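Side-chain contacts in pesticidal crystal protein Cry2Aa (Bacillus thuringiensis serovar kurstaki, PDB 1I5P), which promotes colloid-osmotic lysis by binding to midgut epithelial cells of both mosquito and moth larvae: residues Leu523-Gln527 with Ser528-Ala532; Arg558-Asn562 with Gly563-Thr567. All coordinates share one frame; numbering follows the deposited sequence.

How the contacts relate
Both contacts lie in the C-terminal delta endotoxin domain, the lectin-like beta sandwich with jelly-roll topology. Contact 1 comes earlier in the chain than contact 2. Their centres are about 17 Å apart, and their nearest atoms are about 6 Å apart without touching. They share one sheet. Strand 530-537 of contact 1 pairs with strand 602-610, which pairs in turn with strand 555-561; that strand pairs on with 564-571, its hairpin partner. Contact 1 is a crossing into that sheet from strand 522-525, which belongs to the other sheet. It ties the two sheets of the sandwich together, while contact 2 continues the shared sheet to a hairpin at the surface.

Contact 1 (Leu523-Gln527 with Ser528-Ala532); sequences LRFEQ and SNTTA
Between F525 and T530 the chain leaves strand 522-525, passes through the loop at E526-N529 and enters strand 530-537, where N529 and T530 share V609 as partner on strand 602-610, a G1 beta bulge. N529 takes a positive phi of 63° there. The two strands belong to different sheets, so this is a crossing and not a hairpin.

T530 holds the loop by its hydroxyl. OG1 donates to Q527 O over 2.6 Å. The donor is tilted 33° from the carbonyl plane. A water donates to T530 OG1 at 2.8 Å and accepts from Q527 N at 3.1 Å. One hydroxyl thus ties both backbone polar groups of Q527, one directly and one through water. N506 OD1 lies within bonding range of the same hydroxyl and competes with Q527 O for its one hydrogen.

The methyl of T530 does the apolar work. With chi1 at -64°, CG2 is anti to the backbone N and OG1 beside it, which turns the methyl to the F525 ring and the hydroxyl to the loop. T530 CG2 meets the F525 ring obliquely, 3.5 Å from F525 CD2. A532 CB reaches the same ring at its end, 3.9 Å from F525 CZ. V609, F617 and L619 also touch F525.

R524 and E526 pair on a partly exposed side. R524 NE and NH2 both reach E526 OE2 side-on, close to the guanidinium plane, with R524 NE to E526 OE2 at 2.9 Å. S528 OG is held by L611 N, and N529 OD1 by N608 ND2.

The division of chemistry runs through T530: its CG2 goes to the F525 ring between the sheets, where A532 joins it, and its OG1 serves the backbone of Q527 and the water.

Contact 2 (Arg558-Asn562 with Gly563-Thr567); sequences RVTIN and GRVYT
V559 and Y566 bond each other twice through their backbones, V559 N to Y566 O at 2.8 Å and Y566 N to V559 O at 2.7 Å. I561 and R564 form the next hydrogen-bonded pair. I561 N reaches R564 O at 3.0 Å, and R564 N closes the turn on I561 O at 2.9 Å.

R564 NH1 donates to Y566 OH at 3.0 Å, with an angle of 160° at the hydrogen. The hydroxyl lies close to the guanidinium plane. The R564 chain is extended from CG to NE, which carries the guanidinium out past the end of the ring, where NH1 meets the hydroxyl. Y566 OH also has a weak bond to N594 O. N562 OD1 sits above one guanidinium face of R564, towards its rim, and is bonded to V596 N.

The Y566 ring meets the other strand at its edge. I561 CG2 lies there, near the ring plane, 4.1 Å from Y566 CE1; the two side chains cross obliquely. V559 is buried on this same face, against L545, L547 and I592. On the other face T560 and V565 lie side by side, as do R558 and T567, with R558 CG 3.9 Å from T567 OG1.

N562 and G563 have positive phi, as a type I' turn requires. This is a beta hairpin with a two-residue Asn-Gly loop, at the surface of the jelly-roll sandwich.

Contact 1 (Leu523-Gln527 with Ser528-Ala532)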
loop_
_atom_site.group_PDB
_atom_site.type_symbol
_atom_site.label_atom_id
_atom_site.label_comp_id
_atom_site.label_asym_id
_atom_site.label_seq_id
_atom_site.Cartn_x
_atom_site.Cartn_y
_atom_site.Cartn_z
ATOM N N LEU A 523 4.620 -13.202 -1.938
ATOM C CA LEU A 523 4.920 -14.043 -3.086
ATOM C C LEU A 523 4.771 -15.481 -2.596
ATOM O O LEU A 523 5.514 -15.929 -1.718
ATOM C CB LEU A 523 6.351 -13.778 -3.571
ATOM C CG LEU A 523 6.631 -13.929 -5.069
ATOM C CD1 LEU A 523 5.663 -13.062 -5.876
ATOM C CD2 LEU A 523 8.083 -13.530 -5.360
ATOM N N ARG A 524 3.794 -16.196 -3.144
ATOM C CA ARG A 524 3.562 -17.574 -2.735
ATOM C C ARG A 524 4.195 -18.569 -3.700
ATOM O O ARG A 524 3.827 -18.630 -4.875
ATOM C CB ARG A 524 2.060 -17.858 -2.622
ATOM C CG ARG A 524 1.754 -19.251 -2.083
ATOM C CD ARG A 524 0.258 -19.548 -2.009
ATOM N NE ARG A 524 -0.372 -19.646 -3.327
ATOM C CZ ARG A 524 -1.295 -18.802 -3.780
ATOM N NH1 ARG A 524 -1.701 -17.788 -3.027
ATOM N NH2 ARG A 524 -1.830 -18.983 -4.979
ATOM N N PHE A 525 5.152 -19.339 -3.197
ATOM C CA PHE A 525 5.830 -20.351 -3.999
ATOM C C PHE A 525 5.091 -21.676 -3.823
ATOM O O PHE A 525 4.967 -22.186 -2.709
ATOM C CB PHE A 525 7.287 -20.517 -3.545
ATOM C CG PHE A 525 8.108 -19.257 -3.640
ATOM C CD1 PHE A 525 8.822 -18.796 -2.535
ATOM C CD2 PHE A 525 8.167 -18.532 -4.824
ATOM C CE1 PHE A 525 9.584 -17.628 -2.612
ATOM C CE2 PHE A 525 8.926 -17.360 -4.912
ATOM C CZ PHE A 525 9.635 -16.909 -3.802
ATOM N N GLU A 526 4.589 -22.229 -4.920
ATOM C CA GLU A 526 3.870 -23.496 -4.859
ATOM C C GLU A 526 4.724 -24.639 -5.381
ATOM O O GLU A 526 4.365 -25.805 -5.237
ATOM C CB GLU A 526 2.568 -23.405 -5.657
ATOM C CG GLU A 526 1.517 -22.528 -5.002
ATOM C CD GLU A 526 0.217 -22.484 -5.781
ATOM O OE1 GLU A 526 0.047 -23.296 -6.713
ATOM O OE2 GLU A 526 -0.644 -21.641 -5.451
ATOM N N GLN A 527 5.852 -24.295 -5.994
ATOM C CA GLN A 527 6.771 -25.291 -6.528
ATOM C C GLN A 527 8.085 -25.255 -5.759
ATOM O O GLN A 527 8.680 -24.194 -5.569
ATOM C CB GLN A 527 7.022 -25.036 -8.017
ATOM C CG GLN A 527 8.140 -25.881 -8.609
ATOM C CD GLN A 527 8.111 -25.908 -10.121
ATOM O OE1 GLN A 527 7.445 -25.089 -10.759
ATOM N NE2 GLN A 527 8.843 -26.845 -10.709
ATOM N N SER A 528 8.533 -26.422 -5.315
ATOM C CA SER A 528 9.770 -26.517 -4.559
ATOM C C SER A 528 10.968 -26.101 -5.418
ATOM O O SER A 528 10.925 -26.173 -6.646
ATOM C CB SER A 528 9.951 -27.946 -4.036
ATOM O OG SER A 528 10.933 -27.998 -3.018
ATOM N N ASN A 529 12.027 -25.647 -4.758
ATOM C CA ASN A 529 13.244 -25.203 -5.429
ATOM C C ASN A 529 13.026 -23.997 -6.345
ATOM O O ASN A 529 13.521 -23.944 -7.478
ATOM C CB ASN A 529 13.873 -26.351 -6.220
ATOM C CG ASN A 529 15.300 -26.053 -6.631
ATOM O OD1 ASN A 529 15.959 -25.185 -6.049
ATOM N ND2 ASN A 529 15.795 -26.782 -7.624
ATOM N N THR A 530 12.278 -23.023 -5.842
ATOM C CA THR A 530 12.026 -21.802 -6.586
ATOM C C THR A 530 12.989 -20.760 -6.033
ATOM O O THR A 530 13.154 -20.635 -4.820
ATOM C CB THR A 530 10.577 -21.299 -6.392
ATOM O OG1 THR A 530 9.658 -22.257 -6.934
ATOM C CG2 THR A 530 10.376 -19.960 -7.095
ATOM N N THR A 531 13.635 -20.026 -6.927
ATOM C CA THR A 531 14.574 -18.997 -6.521
ATOM C C THR A 531 14.103 -17.636 -6.996
ATOM O O THR A 531 13.748 -17.461 -8.162
ATOM C CB THR A 531 15.983 -19.253 -7.097
ATOM O OG1 THR A 531 16.534 -20.434 -6.500
ATOM C CG2 THR A 531 16.897 -18.070 -6.815
ATOM N N ALA A 532 14.090 -16.683 -6.072
ATOM C CA ALA A 532 13.692 -15.318 -6.367
ATOM C C ALA A 532 14.918 -14.435 -6.151
ATOM O O ALA A 532 15.475 -14.386 -5.051
ATOM C CB ALA A 532 12.553 -14.882 -5.437
HETATM O O HOH W 1 6.954 -21.537 -6.970
#

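Contact 2 (Arg558-Asn562 with Gly563-Thr567)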
loop_
_atom_site.group_PDB
_atom_site.type_symbol
_atom_site.label_atom_id
_atom_site.label_comp_id
_atom_site.label_asym_id
_atom_site.label_seq_id
_atom_site.Cartn_x
_atom_site.Cartn_y
_atom_site.Cartn_z
ATOM N N ARG A 558 17.363 -20.985 1.529
ATOM C CA ARG A 558 18.773 -20.866 1.183
ATOM C C ARG A 558 19.003 -19.485 0.584
ATOM O O ARG A 558 18.538 -19.180 -0.517
ATOM C CB ARG A 558 19.184 -21.950 0.183
ATOM C CG ARG A 558 19.310 -23.344 0.799
ATOM C CD ARG A 558 19.703 -24.381 -0.245
ATOM N NE ARG A 558 20.035 -25.673 0.357
ATOM C CZ ARG A 558 19.153 -26.506 0.902
ATOM N NH1 ARG A 558 17.863 -26.195 0.925
ATOM N NH2 ARG A 558 19.566 -27.653 1.424
ATOM N N VAL A 559 19.712 -18.648 1.329
ATOM C CA VAL A 559 19.996 -17.293 0.890
ATOM C C VAL A 559 21.446 -17.166 0.452
ATOM O O VAL A 559 22.363 -17.542 1.180
ATOM C CB VAL A 559 19.721 -16.278 2.022
ATOM C CG1 VAL A 559 20.019 -14.869 1.540
ATOM C CG2 VAL A 559 18.276 -16.394 2.478
ATOM N N THR A 560 21.644 -16.636 -0.747
ATOM C CA THR A 560 22.980 -16.451 -1.273
ATOM C C THR A 560 23.203 -14.973 -1.547
ATOM O O THR A 560 22.477 -14.351 -2.330
ATOM C CB THR A 560 23.189 -17.254 -2.569
ATOM O OG1 THR A 560 22.882 -18.631 -2.322
ATOM C CG2 THR A 560 24.633 -17.149 -3.037
ATOM N N ILE A 561 24.210 -14.420 -0.881
ATOM C CA ILE A 561 24.561 -13.018 -1.020
ATOM C C ILE A 561 25.994 -12.831 -0.519
ATOM O O ILE A 561 26.391 -13.447 0.469
ATOM C CB ILE A 561 23.584 -12.135 -0.203
ATOM C CG1 ILE A 561 23.916 -10.657 -0.398
ATOM C CG2 ILE A 561 23.622 -12.533 1.270
ATOM C CD1 ILE A 561 22.849 -9.728 0.153
ATOM N N ASN A 562 26.773 -12.003 -1.212
ATOM C CA ASN A 562 28.161 -11.757 -0.827
ATOM C C ASN A 562 28.976 -13.044 -0.906
ATOM O O ASN A 562 29.951 -13.217 -0.174
ATOM C CB ASN A 562 28.232 -11.227 0.609
ATOM C CG ASN A 562 27.501 -9.905 0.793
ATOM O OD1 ASN A 562 26.968 -9.626 1.871
ATOM N ND2 ASN A 562 27.490 -9.079 -0.246
ATOM N N GLY A 563 28.577 -13.952 -1.787
ATOM C CA GLY A 563 29.293 -15.207 -1.909
ATOM C C GLY A 563 29.052 -16.100 -0.704
ATOM O O GLY A 563 29.661 -17.162 -0.577
ATOM N N ARG A 564 28.163 -15.668 0.186
ATOM C CA ARG A 564 27.842 -16.444 1.379
ATOM C C ARG A 564 26.504 -17.154 1.180
ATOM O O ARG A 564 25.571 -16.593 0.598
ATOM C CB ARG A 564 27.744 -15.531 2.606
ATOM C CG ARG A 564 28.867 -14.508 2.750
ATOM C CD ARG A 564 28.662 -13.681 4.018
ATOM N NE ARG A 564 29.400 -12.420 4.005
ATOM C CZ ARG A 564 29.242 -11.451 4.904
ATOM N NH1 ARG A 564 28.372 -11.591 5.897
ATOM N NH2 ARG A 564 29.947 -10.332 4.807
ATOM N N VAL A 565 26.408 -18.387 1.668
ATOM C CA VAL A 565 25.173 -19.147 1.548
ATOM C C VAL A 565 24.621 -19.459 2.931
ATOM O O VAL A 565 25.229 -20.208 3.692
ATOM C CB VAL A 565 25.397 -20.481 0.810
ATOM C CG1 VAL A 565 24.062 -21.175 0.575
ATOM C CG2 VAL A 565 26.110 -20.232 -0.507
ATOM N N TYR A 566 23.475 -18.875 3.261
ATOM C CA TYR A 566 22.856 -19.124 4.556
ATOM C C TYR A 566 21.700 -20.094 4.376
ATOM O O TYR A 566 20.851 -19.909 3.503
ATOM C CB TYR A 566 22.336 -17.825 5.173
ATOM C CG TYR A 566 23.379 -16.746 5.339
ATOM C CD1 TYR A 566 23.718 -15.907 4.279
ATOM C CD2 TYR A 566 24.020 -16.555 6.560
ATOM C CE1 TYR A 566 24.667 -14.898 4.431
ATOM C CE2 TYR A 566 24.974 -15.550 6.725
ATOM C CZ TYR A 566 25.289 -14.728 5.658
ATOM O OH TYR A 566 26.229 -13.741 5.824
ATOM N N THR A 567 21.668 -21.126 5.209
ATOM C CA THR A 567 20.612 -22.124 5.131
ATOM C C THR A 567 19.816 -22.199 6.427
ATOM O O THR A 567 20.373 -22.413 7.501
ATOM C CB THR A 567 21.194 -23.517 4.824
ATOM O OG1 THR A 567 21.979 -23.453 3.630
ATOM C CG2 THR A 567 20.079 -24.532 4.634
#